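DUF3209 family protein (Thermus thermophilus, PDB 2EHW) is of unknown function, a small all-helical protein that ends in a long, extended helix with a predicted coiled-coil region. Local coordinates at residues H4-L9 and E85-R90; I11-L16 and P51-A56. All blocks are in the same frame, centred on the assembly; numbering follows the deposited sequence.

How the contacts relate
Helix 4-16 takes part in both contacts, and they illustrate how one short helix can serve two partners that follow each other in the chain. Contact 1 uses its first half to meet helix 75-115, contact 2 its second half to meet helix 50-70, and their centres lie 10 Å apart. Along the chain, contact 2 is nested within the loop that contact 1 closes. Both are wholly apolar across the segments, but their settings differ: contact 2 is buried, with a larger shared surface and a tight methyl pair, whereas contact 1 is partly buried and looser, one of its three touching residues being an exposed selenomethionine.

Contact 1 (H4-L9 and E85-R90); sequences HELSAL and EAMEGR
M87, a selenomethionine, lays the near end of its side chain against two leucines of helix 4-16, L9 and L6. The stem does the touching. CB of M87 lies 4.1 Å from CD2 of L9, and CG of M87 4.4 Å from CD2 of L6, so that each leucine offers one methyl to a different carbon of the same chain. The CB of L9 is directed toward the opposing helix, and its side chain crosses that of M87 at about a right angle. L6 leaves its helix at an angle to M87 and makes the contact through CD2. Beyond CG the selenomethionine folds back: with chi2 at -53° and chi3 at 93°, the selenium and terminal methyl are carried away from the leucines. The result is a shallow apolar seam, burying 80 Å² in all, between helix 4-16 and the long helix 75-115, in the part of the latter where a coiled coil is predicted to begin. The two segments run in broadly the same direction, and the backbones stay well apart, with CA of L6 8.7 Å from CA of M87. Burial is uneven, for L9 is enclosed while M87 is exposed. Around this seam, E5 pairs with R38 in a salt bridge and lies on L80 and V84, an earlier part of the same helix 75-115, while E88 rests on L57, R58 and L61 of helix 50-70.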
loop_
_atom_site.group_PDB
_atom_site.type_symbol
_atom_site.label_atom_id
_atom_site.label_comp_id
_atom_site.label_asym_id
_atom_site.label_seq_id
_atom_site.Cartn_x
_atom_site.Cartn_y
_atom_site.Cartn_z
ATOM N N HIS A 4 9.849 -1.035 -8.035
ATOM C CA HIS A 4 10.138 -1.201 -6.617
ATOM C C HIS A 4 8.942 -0.818 -5.757
ATOM O O HIS A 4 8.752 -1.360 -4.671
ATOM C CB HIS A 4 11.355 -0.357 -6.247
ATOM C CG HIS A 4 12.602 -0.776 -6.959
ATOM N ND1 HIS A 4 13.540 0.124 -7.418
ATOM C CD2 HIS A 4 13.061 -2.003 -7.297
ATOM C CE1 HIS A 4 14.522 -0.531 -8.010
ATOM N NE2 HIS A 4 14.257 -1.824 -7.950
ATOM N N GLU A 5 8.137 0.115 -6.255
ATOM C CA GLU A 5 6.953 0.568 -5.536
ATOM C C GLU A 5 5.895 -0.534 -5.514
ATOM O O GLU A 5 5.222 -0.751 -4.505
ATOM C CB GLU A 5 6.360 1.813 -6.205
ATOM C CG GLU A 5 7.152 3.101 -6.050
ATOM C CD GLU A 5 8.376 3.191 -6.955
ATOM O OE1 GLU A 5 8.511 2.385 -7.909
ATOM O OE2 GLU A 5 9.198 4.103 -6.708
ATOM N N LEU A 6 5.738 -1.220 -6.639
ATOM C CA LEU A 6 4.762 -2.293 -6.729
ATOM C C LEU A 6 5.181 -3.470 -5.848
ATOM O O LEU A 6 4.351 -4.059 -5.167
ATOM C CB LEU A 6 4.597 -2.744 -8.185
ATOM C CG LEU A 6 4.001 -1.707 -9.146
ATOM C CD1 LEU A 6 3.729 -2.365 -10.489
ATOM C CD2 LEU A 6 2.701 -1.141 -8.573
ATOM N N SER A 7 6.469 -3.803 -5.854
ATOM C CA SER A 7 6.974 -4.899 -5.028
ATOM C C SER A 7 6.723 -4.626 -3.546
ATOM O O SER A 7 6.055 -5.408 -2.863
ATOM C CB SER A 7 8.479 -5.095 -5.247
ATOM O OG SER A 7 8.753 -5.620 -6.534
ATOM N N ALA A 8 7.266 -3.514 -3.057
ATOM C CA ALA A 8 7.123 -3.129 -1.657
ATOM C C ALA A 8 5.667 -3.209 -1.243
ATOM O O ALA A 8 5.337 -3.720 -0.178
ATOM C CB ALA A 8 7.656 -1.705 -1.444
ATOM N N LEU A 9 4.796 -2.703 -2.102
ATOM C CA LEU A 9 3.370 -2.712 -1.829
ATOM C C LEU A 9 2.840 -4.137 -1.808
ATOM O O LEU A 9 1.999 -4.478 -0.978
ATOM C CB LEU A 9 2.631 -1.894 -2.890
ATOM C CG LEU A 9 1.110 -1.829 -2.817
ATOM C CD1 LEU A 9 0.662 -1.498 -1.403
ATOM C CD2 LEU A 9 0.620 -0.764 -3.800
ATOM N N GLU A 85 -0.611 4.863 -8.863
ATOM C CA GLU A 85 -1.771 5.664 -8.486
ATOM C C GLU A 85 -3.078 4.889 -8.588
ATOM O O GLU A 85 -3.994 5.105 -7.802
ATOM C CB GLU A 85 -1.855 6.911 -9.359
ATOM C CG GLU A 85 -1.005 8.068 -8.882
ATOM C CD GLU A 85 -0.723 9.057 -9.993
ATOM O OE1 GLU A 85 -1.568 9.196 -10.901
ATOM O OE2 GLU A 85 0.342 9.702 -9.957
ATOM N N ALA A 86 -3.173 4.000 -9.570
ATOM C CA ALA A 86 -4.378 3.196 -9.734
ATOM C C ALA A 86 -4.491 2.311 -8.506
ATOM O O ALA A 86 -5.569 2.148 -7.938
ATOM C CB ALA A 86 -4.280 2.333 -11.001
HETATM N N MSE A 87 -3.362 1.740 -8.106
HETATM C CA MSE A 87 -3.310 0.865 -6.944
HETATM C C MSE A 87 -3.587 1.643 -5.662
HETATM O O MSE A 87 -4.202 1.123 -4.733
HETATM C CB MSE A 87 -1.944 0.169 -6.865
HETATM C CG MSE A 87 -1.663 -0.785 -8.030
HETATM SE SE MSE A 87 -3.071 -2.123 -8.331
HETATM C CE MSE A 87 -4.108 -1.142 -9.650
ATOM N N GLU A 88 -3.134 2.891 -5.607
ATOM C CA GLU A 88 -3.381 3.698 -4.427
ATOM C C GLU A 88 -4.888 3.807 -4.314
ATOM O O GLU A 88 -5.456 3.689 -3.230
ATOM C CB GLU A 88 -2.775 5.095 -4.576
ATOM C CG GLU A 88 -3.027 5.999 -3.379
ATOM C CD GLU A 88 -2.546 7.419 -3.609
ATOM O OE1 GLU A 88 -2.839 7.965 -4.696
ATOM O OE2 GLU A 88 -1.887 7.986 -2.704
ATOM N N GLY A 89 -5.537 4.028 -5.449
ATOM C CA GLY A 89 -6.982 4.132 -5.442
ATOM C C GLY A 89 -7.609 2.876 -4.872
ATOM O O GLY A 89 -8.561 2.951 -4.097
ATOM N N ARG A 90 -7.078 1.713 -5.237
ATOM C CA ARG A 90 -7.644 0.477 -4.727
ATOM C C ARG A 90 -7.344 0.296 -3.253
ATOM O O ARG A 90 -8.151 -0.266 -2.515
ATOM C CB ARG A 90 -7.137 -0.708 -5.535
ATOM C CG ARG A 90 -7.685 -0.705 -6.952
ATOM C CD ARG A 90 -7.420 -2.006 -7.646
ATOM N NE ARG A 90 -8.168 -3.086 -7.017
ATOM C CZ ARG A 90 -8.256 -4.317 -7.508
ATOM N NH1 ARG A 90 -7.639 -4.631 -8.645
ATOM N NH2 ARG A 90 -8.961 -5.235 -6.862
#

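Contact 2 (I11-L16 and P51-A56)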
loop_
_atom_site.group_PDB
_atom_site.type_symbol
_atom_site.label_atom_id
_atom_site.label_comp_id
_atom_site.label_asym_id
_atom_site.label_seq_id
_atom_site.Cartn_x
_atom_site.Cartn_y
_atom_site.Cartn_z
ATOM N N ILE A 11 4.468 -6.701 -0.941
ATOM C CA ILE A 11 4.966 -7.304 0.285
ATOM C C ILE A 11 4.057 -6.986 1.467
ATOM O O ILE A 11 3.646 -7.885 2.196
ATOM C CB ILE A 11 6.403 -6.825 0.585
ATOM C CG1 ILE A 11 7.353 -7.440 -0.443
ATOM C CG2 ILE A 11 6.814 -7.218 1.995
ATOM C CD1 ILE A 11 8.790 -6.982 -0.315
ATOM N N ALA A 12 3.722 -5.714 1.645
ATOM C CA ALA A 12 2.874 -5.314 2.768
ATOM C C ALA A 12 1.512 -6.003 2.709
ATOM O O ALA A 12 0.993 -6.470 3.721
ATOM C CB ALA A 12 2.699 -3.794 2.783
ATOM N N ILE A 13 0.921 -6.053 1.523
ATOM C CA ILE A 13 -0.367 -6.691 1.398
ATOM C C ILE A 13 -0.223 -8.179 1.684
ATOM O O ILE A 13 -1.135 -8.805 2.228
ATOM C CB ILE A 13 -0.945 -6.494 -0.001
ATOM C CG1 ILE A 13 -1.116 -4.999 -0.272
ATOM C CG2 ILE A 13 -2.299 -7.201 -0.106
ATOM C CD1 ILE A 13 -2.055 -4.320 0.711
ATOM N N GLY A 14 0.935 -8.729 1.317
ATOM C CA GLY A 14 1.209 -10.137 1.541
ATOM C C GLY A 14 1.284 -10.446 3.025
ATOM O O GLY A 14 0.689 -11.415 3.497
ATOM N N GLU A 15 2.016 -9.618 3.762
ATOM C CA GLU A 15 2.159 -9.794 5.202
ATOM C C GLU A 15 0.771 -9.734 5.843
ATOM O O GLU A 15 0.449 -10.512 6.740
ATOM C CB GLU A 15 3.034 -8.682 5.774
ATOM C CG GLU A 15 3.737 -9.044 7.066
ATOM C CD GLU A 15 4.891 -10.011 6.842
ATOM O OE1 GLU A 15 5.841 -9.643 6.120
ATOM O OE2 GLU A 15 4.849 -11.134 7.384
ATOM N N LEU A 16 -0.051 -8.803 5.369
ATOM C CA LEU A 16 -1.409 -8.640 5.875
ATOM C C LEU A 16 -2.265 -9.887 5.598
ATOM O O LEU A 16 -3.241 -10.160 6.310
ATOM C CB LEU A 16 -2.052 -7.426 5.209
ATOM C CG LEU A 16 -3.462 -7.070 5.659
ATOM C CD1 LEU A 16 -3.426 -6.593 7.113
ATOM C CD2 LEU A 16 -4.012 -5.972 4.757
ATOM N N PRO A 51 -3.463 2.909 7.352
ATOM C CA PRO A 51 -3.018 4.307 7.299
ATOM C C PRO A 51 -1.523 4.418 7.014
ATOM O O PRO A 51 -1.099 5.175 6.134
ATOM C CB PRO A 51 -3.380 4.840 8.684
ATOM C CG PRO A 51 -4.608 4.041 9.038
ATOM C CD PRO A 51 -4.224 2.639 8.584
ATOM N N ALA A 52 -0.723 3.667 7.764
ATOM C CA ALA A 52 0.725 3.691 7.575
ATOM C C ALA A 52 1.067 3.212 6.175
ATOM O O ALA A 52 2.054 3.640 5.578
ATOM C CB ALA A 52 1.418 2.801 8.613
ATOM N N LEU A 53 0.252 2.309 5.645
ATOM C CA LEU A 53 0.513 1.801 4.309
ATOM C C LEU A 53 0.311 2.927 3.291
ATOM O O LEU A 53 1.174 3.182 2.463
ATOM C CB LEU A 53 -0.407 0.620 4.012
ATOM C CG LEU A 53 0.076 -0.355 2.941
ATOM C CD1 LEU A 53 1.567 -0.625 3.104
ATOM C CD2 LEU A 53 -0.722 -1.641 3.053
ATOM N N GLU A 54 -0.826 3.608 3.373
ATOM C CA GLU A 54 -1.113 4.710 2.468
ATOM C C GLU A 54 -0.067 5.815 2.614
ATOM O O GLU A 54 0.401 6.359 1.621
ATOM C CB GLU A 54 -2.506 5.290 2.743
ATOM C CG GLU A 54 -3.587 4.246 2.873
ATOM C CD GLU A 54 -4.980 4.800 2.643
ATOM O OE1 GLU A 54 -5.367 5.792 3.300
ATOM O OE2 GLU A 54 -5.698 4.230 1.795
ATOM N N GLU A 55 0.305 6.143 3.847
ATOM C CA GLU A 55 1.294 7.189 4.057
ATOM C C GLU A 55 2.609 6.847 3.360
ATOM O O GLU A 55 3.135 7.656 2.600
ATOM C CB GLU A 55 1.537 7.430 5.555
ATOM C CG GLU A 55 2.277 8.743 5.861
ATOM C CD GLU A 55 2.449 9.002 7.355
ATOM O OE1 GLU A 55 3.173 8.233 8.025
ATOM O OE2 GLU A 55 1.855 9.975 7.870
ATOM N N ALA A 56 3.136 5.651 3.599
ATOM C CA ALA A 56 4.383 5.260 2.954
ATOM C C ALA A 56 4.249 5.276 1.430
ATOM O O ALA A 56 5.202 5.608 0.715
ATOM C CB ALA A 56 4.816 3.879 3.421
#
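L53 reaches from helix 50-70 into the face of helix 4-16 and sets one methyl on A12 and the other against both A12 and I13. Its CB is directed toward helix 4-16, and with CG anti to the backbone N (chi1 -157°) the forked end is carried across the gap. CD1 of L53 presses on CB of A12 at 3.4 Å, closer than two carbons usually pack. CD2 of L53 is 4.1 Å from CB of A12, so the alanine methyl sits at the CD1 end of the fork, with the second branch lying further along. The same CD2 of L53 also meets CD1 of I13, at 3.8 Å. The isoleucine gets there by bending: CB does not aim at the other helix, but CG1 is set beside the backbone N and a chi2 of -60° folds the terminal methyl round until it lies against the leucine. The I13 and L53 side chains cross at about a right angle. Where the small A12 faces L53, the helices come close, the CA atoms of the pair being 7.7 Å apart. L44 and A47 add further apolar contacts to L53, and two of the glutamates have partners outside the segments, E15 in a salt bridge with R28 and E54 in one with R95 of helix 75-115. The two segments run in opposite directions, and a leucine packed against an alanine and the end of an isoleucine, without any hydrogen bond between them, is the ordinary chemistry of antiparallel helix packing in the core of an all-helical fold.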